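PDB 2NR4: conserved protein from Methanosarcina mazei, which is of unknown function but binds flavin mononucleotide in a beta-barrel domain of the FMN-binding clan. Local coordinates for residues E73-S78 and F108-L113; A118-E123 and L141-N146. All coordinates share one frame; numbering follows the deposited sequence.

Contact 1 of 2, residues E73-S78 and F108-L113; sequences EKCLAS and FKFPVL
C75 and F110 meet in a sulfur-aromatic contact that packs barrel strand 75-79 of the FMN-binding domain against strand 110-113, which pairs with strand 100-103 in a separate two-stranded sheet. The segments 75-78 and 110-113 run nearly parallel, with their axes 7.5 Å from each other at closest, so side chains rather than backbone bonds join them. F110 fills the space between: its CG lies anti to its own backbone N (chi1 -163°), which sends the ring across to the barrel strand. The SG of C75 settles over the middle of the F110 ring, 3.5 Å from the ring centroid and 12° off the normal. On the opposite face lies CD of P111, the next residue, offset toward the rim, so the ring is sandwiched between sulfur and proline. The carboxylate of E73 comes to the ring edge, with OE1 4.2 Å from F110 CE1 and its plane turned 82° from that of the ring; OE1 is hydrogen-bonded to F39 N, and the F39 ring meets F110 edge-to-face. Farther along, the ring leans obliquely on the backbone of L76 and A77, with F110 CE2 3.7 Å from A77 N. An alanine in place of F110 is likely to leave C75 SG without its aromatic face and open a gap between the two strands. Beyond the ring the packing narrows to methyl groups, and the side chain of A77 touches both F110 and V112. The CA atoms of A77 and V112 are 6.5 Å apart, and the branch of V112 that makes the contact is CG1, lying 3.8 Å from A77 CB.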
ATOM      1  N   GLU A  73     -27.023 -13.736   7.102  1.00 31.07           N
ATOM      2  CA  GLU A  73     -27.516 -12.389   6.869  1.00 29.69           C
ATOM      3  C   GLU A  73     -27.390 -11.901   5.444  1.00 28.33           C
ATOM      4  O   GLU A  73     -28.076 -10.954   5.055  1.00 28.08           O
ATOM      5  CB  GLU A  73     -26.827 -11.416   7.823  1.00 29.86           C
ATOM      6  CG  GLU A  73     -27.176 -11.736   9.281  1.00 32.73           C
ATOM      7  CD  GLU A  73     -26.436 -10.888  10.279  1.00 34.82           C
ATOM      8  OE1 GLU A  73     -25.675  -9.972   9.878  1.00 34.28           O
ATOM      9  OE2 GLU A  73     -26.620 -11.142  11.493  1.00 36.32           O
ATOM     10  N   LYS A  74     -26.492 -12.520   4.682  1.00 27.34           N
ATOM     11  CA  LYS A  74     -26.200 -12.132   3.264  1.00 28.00           C
ATOM     12  C   LYS A  74     -25.896 -10.647   3.056  1.00 26.16           C
ATOM     13  O   LYS A  74     -26.340  -9.990   2.071  1.00 25.28           O
ATOM     14  CB  LYS A  74     -27.271 -12.640   2.294  1.00 28.85           C
ATOM     15  CG  LYS A  74     -27.395 -14.173   2.270  1.00 32.12           C
ATOM     16  CD  LYS A  74     -28.454 -14.574   3.296  1.00 38.98           C
ATOM     17  CE  LYS A  74     -29.003 -15.963   3.050  1.00 40.76           C
ATOM     18  NZ  LYS A  74     -29.874 -16.344   4.214  1.00 45.19           N
ATOM     19  N   CYS A  75     -25.105 -10.121   3.974  1.00 26.58           N
ATOM     20  CA  CYS A  75     -24.686  -8.724   3.929  1.00 26.23           C
ATOM     21  C   CYS A  75     -23.307  -8.608   4.553  1.00 24.65           C
ATOM     22  O   CYS A  75     -22.973  -9.316   5.534  1.00 23.15           O
ATOM     23  CB  CYS A  75     -25.668  -7.825   4.693  1.00 26.96           C
ATOM     24  SG  CYS A  75     -25.434  -6.027   4.602  1.00 32.08           S
ATOM     25  N   LEU A  76     -22.503  -7.722   3.966  1.00 23.24           N
ATOM     26  CA  LEU A  76     -21.098  -7.510   4.410  1.00 22.24           C
ATOM     27  C   LEU A  76     -20.686  -6.135   3.939  1.00 20.56           C
ATOM     28  O   LEU A  76     -21.100  -5.711   2.850  1.00 21.17           O
ATOM     29  CB  LEU A  76     -20.223  -8.623   3.825  1.00 21.91           C
ATOM     30  CG  LEU A  76     -18.694  -8.579   3.731  1.00 25.37           C
ATOM     31  CD1 LEU A  76     -18.219  -9.996   3.441  1.00 28.23           C
ATOM     32  CD2 LEU A  76     -18.165  -7.581   2.656  1.00 26.58           C
ATOM     33  N   ALA A  77     -19.881  -5.419   4.724  1.00 19.66           N
ATOM     34  CA  ALA A  77     -19.410  -4.103   4.297  1.00 19.50           C
ATOM     35  C   ALA A  77     -17.877  -4.122   4.171  1.00 21.05           C
ATOM     36  O   ALA A  77     -17.198  -4.697   5.011  1.00 20.04           O
ATOM     37  CB  ALA A  77     -19.808  -3.053   5.307  1.00 20.77           C
ATOM     38  N   SER A  78     -17.354  -3.541   3.095  1.00 20.18           N
ATOM     39  CA  SER A  78     -15.938  -3.254   3.047  1.00 20.65           C
ATOM     40  C   SER A  78     -15.612  -2.040   3.906  1.00 20.84           C
ATOM     41  O   SER A  78     -16.381  -1.065   3.961  1.00 23.13           O
ATOM     42  CB  SER A  78     -15.539  -2.953   1.582  1.00 19.82           C
ATOM     43  OG  SER A  78     -16.291  -1.866   1.048  1.00 22.44           O
ATOM     44  N   PHE A 108     -33.147  -1.489   8.022  1.00 56.87           N
ATOM     45  CA  PHE A 108     -32.168  -2.013   8.978  1.00 53.93           C
ATOM     46  C   PHE A 108     -30.847  -1.268   8.800  1.00 51.07           C
ATOM     47  O   PHE A 108     -30.518  -0.758   7.727  1.00 50.94           O
ATOM     48  CB  PHE A 108     -31.960  -3.546   8.908  1.00 55.35           C
ATOM     49  CG  PHE A 108     -33.248  -4.378   8.998  1.00 57.12           C
ATOM     50  CD1 PHE A 108     -34.303  -4.007   9.840  1.00 58.51           C
ATOM     51  CD2 PHE A 108     -33.374  -5.560   8.251  1.00 57.96           C
ATOM     52  CE1 PHE A 108     -35.472  -4.786   9.908  1.00 58.89           C
ATOM     53  CE2 PHE A 108     -34.534  -6.342   8.318  1.00 58.55           C
ATOM     54  CZ  PHE A 108     -35.582  -5.953   9.148  1.00 58.12           C
ATOM     55  N   LYS A 109     -30.124  -1.172   9.899  1.00 47.29           N
ATOM     56  CA  LYS A 109     -28.847  -0.518   9.937  1.00 43.87           C
ATOM     57  C   LYS A 109     -27.830  -1.621   9.697  1.00 40.12           C
ATOM     58  O   LYS A 109     -28.196  -2.794   9.681  1.00 40.17           O
ATOM     59  CB  LYS A 109     -28.653   0.121  11.313  1.00 44.23           C
ATOM     60  CG  LYS A 109     -28.868   1.633  11.351  1.00 47.95           C
ATOM     61  CD  LYS A 109     -30.243   2.042  10.881  1.00 50.98           C
ATOM     62  CE  LYS A 109     -30.393   3.560  10.874  1.00 53.07           C
ATOM     63  NZ  LYS A 109     -31.659   3.970  10.183  1.00 55.94           N
ATOM     64  N   PHE A 110     -26.573  -1.250   9.479  1.00 35.13           N
ATOM     65  CA  PHE A 110     -25.500  -2.254   9.363  1.00 30.15           C
ATOM     66  C   PHE A 110     -24.160  -1.682   9.884  1.00 27.10           C
ATOM     67  O   PHE A 110     -23.853  -0.521   9.644  1.00 26.85           O
ATOM     68  CB  PHE A 110     -25.412  -2.741   7.898  1.00 29.33           C
ATOM     69  CG  PHE A 110     -24.658  -4.032   7.740  1.00 26.80           C
ATOM     70  CD1 PHE A 110     -25.259  -5.250   8.067  1.00 26.45           C
ATOM     71  CD2 PHE A 110     -23.325  -4.014   7.338  1.00 27.98           C
ATOM     72  CE1 PHE A 110     -24.574  -6.431   7.965  1.00 26.89           C
ATOM     73  CE2 PHE A 110     -22.617  -5.197   7.243  1.00 27.16           C
ATOM     74  CZ  PHE A 110     -23.227  -6.395   7.540  1.00 25.35           C
ATOM     75  N   PRO A 111     -23.365  -2.489  10.605  1.00 25.31           N
ATOM     76  CA  PRO A 111     -22.149  -1.986  11.219  1.00 24.27           C
ATOM     77  C   PRO A 111     -21.004  -1.757  10.197  1.00 24.77           C
ATOM     78  O   PRO A 111     -20.734  -2.644   9.365  1.00 23.71           O
ATOM     79  CB  PRO A 111     -21.742  -3.132  12.133  1.00 24.99           C
ATOM     80  CG  PRO A 111     -22.271  -4.349  11.483  1.00 23.69           C
ATOM     81  CD  PRO A 111     -23.578  -3.914  10.912  1.00 25.62           C
ATOM     82  N   VAL A 112     -20.367  -0.598  10.289  1.00 24.59           N
ATOM     83  CA  VAL A 112     -19.081  -0.329   9.578  1.00 24.23           C
ATOM     84  C   VAL A 112     -18.096   0.155  10.632  1.00 24.83           C
ATOM     85  O   VAL A 112     -18.517   0.506  11.738  1.00 24.41           O
ATOM     86  CB  VAL A 112     -19.259   0.676   8.429  1.00 22.85           C
ATOM     87  CG1 VAL A 112     -20.202   0.118   7.347  1.00 23.16           C
ATOM     88  CG2 VAL A 112     -19.733   2.061   8.924  1.00 26.60           C
ATOM     89  N   LEU A 113     -16.798   0.149  10.328  1.00 23.57           N
ATOM     90  CA  LEU A 113     -15.814   0.662  11.278  1.00 25.09           C
ATOM     91  C   LEU A 113     -15.837   2.182  11.367  1.00 25.26           C
ATOM     92  O   LEU A 113     -15.872   2.867  10.350  1.00 24.99           O
ATOM     93  CB  LEU A 113     -14.403   0.193  10.933  1.00 24.58           C
ATOM     94  CG  LEU A 113     -14.229  -1.330  10.962  1.00 26.83           C
ATOM     95  CD1 LEU A 113     -12.793  -1.688  10.513  1.00 27.79           C
ATOM     96  CD2 LEU A 113     -14.473  -1.867  12.357  1.00 25.48           C
TER

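Contact 2 of 2, residues A118-E123 and L141-N146; sequences AWVVFE and LNAGFN
With chi1 at 55°, W119 sets CG between its backbone N and carbonyl carbon and folds its indole over G144, its partner in the antiparallel hairpin of barrel strands 118-130 and 133-145. The opposing N142 turns CG anti to its backbone N (chi1 -162°), bringing its amide to the indole's edge: ND2 is 3.6 Å from W119 CH2, the two planes nearly perpendicular, and ND2 also bonds D104 O. The indole lies flat on the backbone, with G144 N over its centre and G144 CA in CH-pi contact, 3.8 Å from the six-membered ring centroid; the absence of a side chain on G144 makes room for this. W119 and G144 form a hydrogen-bonded pair, N to O in both directions. V121 N bonds N142 O, while V121 O takes L141 N at 2.7 Å; L141 and N142 thus both face V121 in a classic beta bulge. At the non-hydrogen-bonded pairs V120 CG2 meets A143 CB and A118 CB meets the F145 ring, where L153 of the second subunit also packs. N146 ND2 is hydrogen-bonded to A116 O, and one water accepts from W119 NE1 and donates to N146 OD1, each bond 2.8 Å long.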
ATOM      1  N   ALA A 118     -13.172   4.694   3.961  1.00 24.67           N
ATOM      2  CA  ALA A 118     -14.345   4.602   3.120  1.00 22.94           C
ATOM      3  C   ALA A 118     -15.002   3.234   3.340  1.00 23.51           C
ATOM      4  O   ALA A 118     -14.295   2.203   3.533  1.00 22.74           O
ATOM      5  CB  ALA A 118     -13.937   4.770   1.638  1.00 23.30           C
ATOM      6  N   TRP A 119     -16.339   3.193   3.293  1.00 22.54           N
ATOM      7  CA  TRP A 119     -17.077   1.920   3.492  1.00 22.80           C
ATOM      8  C   TRP A 119     -18.103   1.718   2.394  1.00 22.03           C
ATOM      9  O   TRP A 119     -18.609   2.710   1.806  1.00 23.33           O
ATOM     10  CB  TRP A 119     -17.707   1.841   4.917  1.00 22.85           C
ATOM     11  CG  TRP A 119     -18.583   3.011   5.244  1.00 24.01           C
ATOM     12  CD1 TRP A 119     -18.224   4.136   5.947  1.00 24.90           C
ATOM     13  CD2 TRP A 119     -19.952   3.204   4.837  1.00 23.50           C
ATOM     14  NE1 TRP A 119     -19.314   5.018   6.015  1.00 25.43           N
ATOM     15  CE2 TRP A 119     -20.373   4.464   5.346  1.00 25.36           C
ATOM     16  CE3 TRP A 119     -20.873   2.423   4.120  1.00 26.63           C
ATOM     17  CZ2 TRP A 119     -21.673   4.964   5.138  1.00 25.67           C
ATOM     18  CZ3 TRP A 119     -22.155   2.921   3.911  1.00 26.05           C
ATOM     19  CH2 TRP A 119     -22.532   4.194   4.404  1.00 26.42           C
ATOM     20  N   VAL A 120     -18.387   0.460   2.080  1.00 20.89           N
ATOM     21  CA  VAL A 120     -19.479   0.115   1.162  1.00 21.47           C
ATOM     22  C   VAL A 120     -20.236  -1.027   1.809  1.00 22.21           C
ATOM     23  O   VAL A 120     -19.636  -2.052   2.164  1.00 21.23           O
ATOM     24  CB  VAL A 120     -18.978  -0.340  -0.242  1.00 21.09           C
ATOM     25  CG1 VAL A 120     -20.181  -0.620  -1.188  1.00 24.36           C
ATOM     26  CG2 VAL A 120     -18.020   0.719  -0.861  1.00 22.59           C
ATOM     27  N   VAL A 121     -21.545  -0.866   1.973  1.00 22.73           N
ATOM     28  CA  VAL A 121     -22.374  -1.980   2.404  1.00 23.40           C
ATOM     29  C   VAL A 121     -22.841  -2.772   1.171  1.00 23.15           C
ATOM     30  O   VAL A 121     -23.454  -2.214   0.246  1.00 25.08           O
ATOM     31  CB  VAL A 121     -23.611  -1.499   3.266  1.00 22.42           C
ATOM     32  CG1 VAL A 121     -24.394  -2.725   3.725  1.00 24.26           C
ATOM     33  CG2 VAL A 121     -23.134  -0.682   4.441  1.00 25.31           C
ATOM     34  N   PHE A 122     -22.593  -4.074   1.175  1.00 21.70           N
ATOM     35  CA  PHE A 122     -23.009  -4.936   0.051  1.00 23.51           C
ATOM     36  C   PHE A 122     -24.016  -5.997   0.479  1.00 23.65           C
ATOM     37  O   PHE A 122     -23.849  -6.610   1.539  1.00 24.73           O
ATOM     38  CB  PHE A 122     -21.826  -5.728  -0.488  1.00 22.84           C
ATOM     39  CG  PHE A 122     -20.709  -4.892  -1.077  1.00 22.11           C
ATOM     40  CD1 PHE A 122     -20.764  -4.464  -2.416  1.00 23.61           C
ATOM     41  CD2 PHE A 122     -19.555  -4.643  -0.329  1.00 22.33           C
ATOM     42  CE1 PHE A 122     -19.673  -3.762  -2.987  1.00 22.68           C
ATOM     43  CE2 PHE A 122     -18.499  -3.922  -0.870  1.00 21.50           C
ATOM     44  CZ  PHE A 122     -18.566  -3.489  -2.220  1.00 23.63           C
ATOM     45  N   GLU A 123     -24.993  -6.265  -0.387  1.00 24.09           N
ATOM     46  CA  GLU A 123     -25.758  -7.505  -0.351  1.00 25.87           C
ATOM     47  C   GLU A 123     -24.902  -8.587  -1.032  1.00 24.76           C
ATOM     48  O   GLU A 123     -24.385  -8.386  -2.121  1.00 25.64           O
ATOM     49  CB  GLU A 123     -27.100  -7.367  -1.116  1.00 25.25           C
ATOM     50  CG  GLU A 123     -27.820  -8.728  -1.224  1.00 26.74           C
ATOM     51  CD  GLU A 123     -29.254  -8.606  -1.743  1.00 30.22           C
ATOM     52  OE1 GLU A 123     -29.673  -7.458  -2.044  1.00 32.89           O
ATOM     53  OE2 GLU A 123     -29.928  -9.670  -1.833  1.00 34.98           O
ATOM     54  N   LEU A 141     -25.147  -1.423  -1.715  1.00 29.84           N
ATOM     55  CA  LEU A 141     -26.422  -0.914  -1.200  1.00 31.29           C
ATOM     56  C   LEU A 141     -26.286   0.535  -0.750  1.00 32.13           C
ATOM     57  O   LEU A 141     -27.236   1.345  -0.855  1.00 31.95           O
ATOM     58  CB  LEU A 141     -26.885  -1.767  -0.009  1.00 31.39           C
ATOM     59  CG  LEU A 141     -27.305  -3.199  -0.259  1.00 32.66           C
ATOM     60  CD1 LEU A 141     -27.840  -3.814   1.032  1.00 34.22           C
ATOM     61  CD2 LEU A 141     -28.347  -3.288  -1.391  1.00 35.49           C
ATOM     62  N   ASN A 142     -25.116   0.861  -0.217  1.00 30.92           N
ATOM     63  CA  ASN A 142     -24.862   2.177   0.344  1.00 30.76           C
ATOM     64  C   ASN A 142     -23.345   2.303   0.438  1.00 29.83           C
ATOM     65  O   ASN A 142     -22.637   1.287   0.439  1.00 27.66           O
ATOM     66  CB  ASN A 142     -25.495   2.247   1.747  1.00 32.06           C
ATOM     67  CG  ASN A 142     -25.680   3.681   2.282  1.00 34.93           C
ATOM     68  OD1 ASN A 142     -25.533   4.691   1.565  1.00 35.62           O
ATOM     69  ND2 ASN A 142     -26.019   3.759   3.574  1.00 37.16           N
ATOM     70  N   ALA A 143     -22.855   3.529   0.531  1.00 29.29           N
ATOM     71  CA  ALA A 143     -21.399   3.773   0.590  1.00 30.02           C
ATOM     72  C   ALA A 143     -21.132   5.093   1.250  1.00 30.80           C
ATOM     73  O   ALA A 143     -21.959   6.012   1.147  1.00 30.73           O
ATOM     74  CB  ALA A 143     -20.782   3.742  -0.797  1.00 29.11           C
ATOM     75  N   GLY A 144     -19.996   5.208   1.932  1.00 30.97           N
ATOM     76  CA  GLY A 144     -19.672   6.444   2.583  1.00 33.24           C
ATOM     77  C   GLY A 144     -18.195   6.681   2.643  1.00 34.13           C
ATOM     78  O   GLY A 144     -17.415   5.764   2.464  1.00 32.86           O
ATOM     79  N   PHE A 145     -17.838   7.922   2.954  1.00 35.94           N
ATOM     80  CA  PHE A 145     -16.476   8.388   3.023  1.00 38.74           C
ATOM     81  C   PHE A 145     -16.294   9.060   4.373  1.00 40.40           C
ATOM     82  O   PHE A 145     -17.222   9.706   4.883  1.00 41.11           O
ATOM     83  CB  PHE A 145     -16.248   9.415   1.902  1.00 40.34           C
ATOM     84  CG  PHE A 145     -14.869   9.413   1.352  1.00 41.94           C
ATOM     85  CD1 PHE A 145     -14.484   8.460   0.418  1.00 44.65           C
ATOM     86  CD2 PHE A 145     -13.951  10.374   1.751  1.00 46.07           C
ATOM     87  CE1 PHE A 145     -13.204   8.459  -0.091  1.00 45.12           C
ATOM     88  CE2 PHE A 145     -12.655  10.389   1.240  1.00 46.14           C
ATOM     89  CZ  PHE A 145     -12.280   9.431   0.322  1.00 45.53           C
ATOM     90  N   ASN A 146     -15.127   8.896   4.977  1.00 41.10           N
ATOM     91  CA  ASN A 146     -14.851   9.562   6.243  1.00 42.60           C
ATOM     92  C   ASN A 146     -13.660  10.482   6.077  1.00 43.98           C
ATOM     93  O   ASN A 146     -12.531  10.139   6.427  1.00 43.81           O
ATOM     94  CB  ASN A 146     -14.602   8.563   7.384  1.00 42.33           C
ATOM     95  CG  ASN A 146     -15.860   7.848   7.839  1.00 42.60           C
ATOM     96  OD1 ASN A 146     -16.960   8.406   7.832  1.00 42.29           O
ATOM     97  ND2 ASN A 146     -15.701   6.606   8.257  1.00 41.22           N
TER
HETATM   98  O   HOH W   1     -19.487   7.338   7.587  1.00 42.12           O

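Contacts 1 and 2 have centres 9 Å apart and share the barrel sheet, where strand 75-79 is the antiparallel neighbour of strand 118-130. Probable backbone hydrogen bonds join them directly: L76 O lies 2.8 Å from F122 N, and S78 N 2.9 Å from V120 O. W119 and V121 also reach across to the first contact, packing on V112 and C75 respectively, so one side-chain layer runs through both. Contact 1 is nearer the flavin: the L76 side chain is about 8 Å from the bound FMN and about 4 Å from that of T66, an FMN-binding residue. In contact 2 the F122 side chain is about 12 Å from FMN, so contact 2 lies farther from the cofactor.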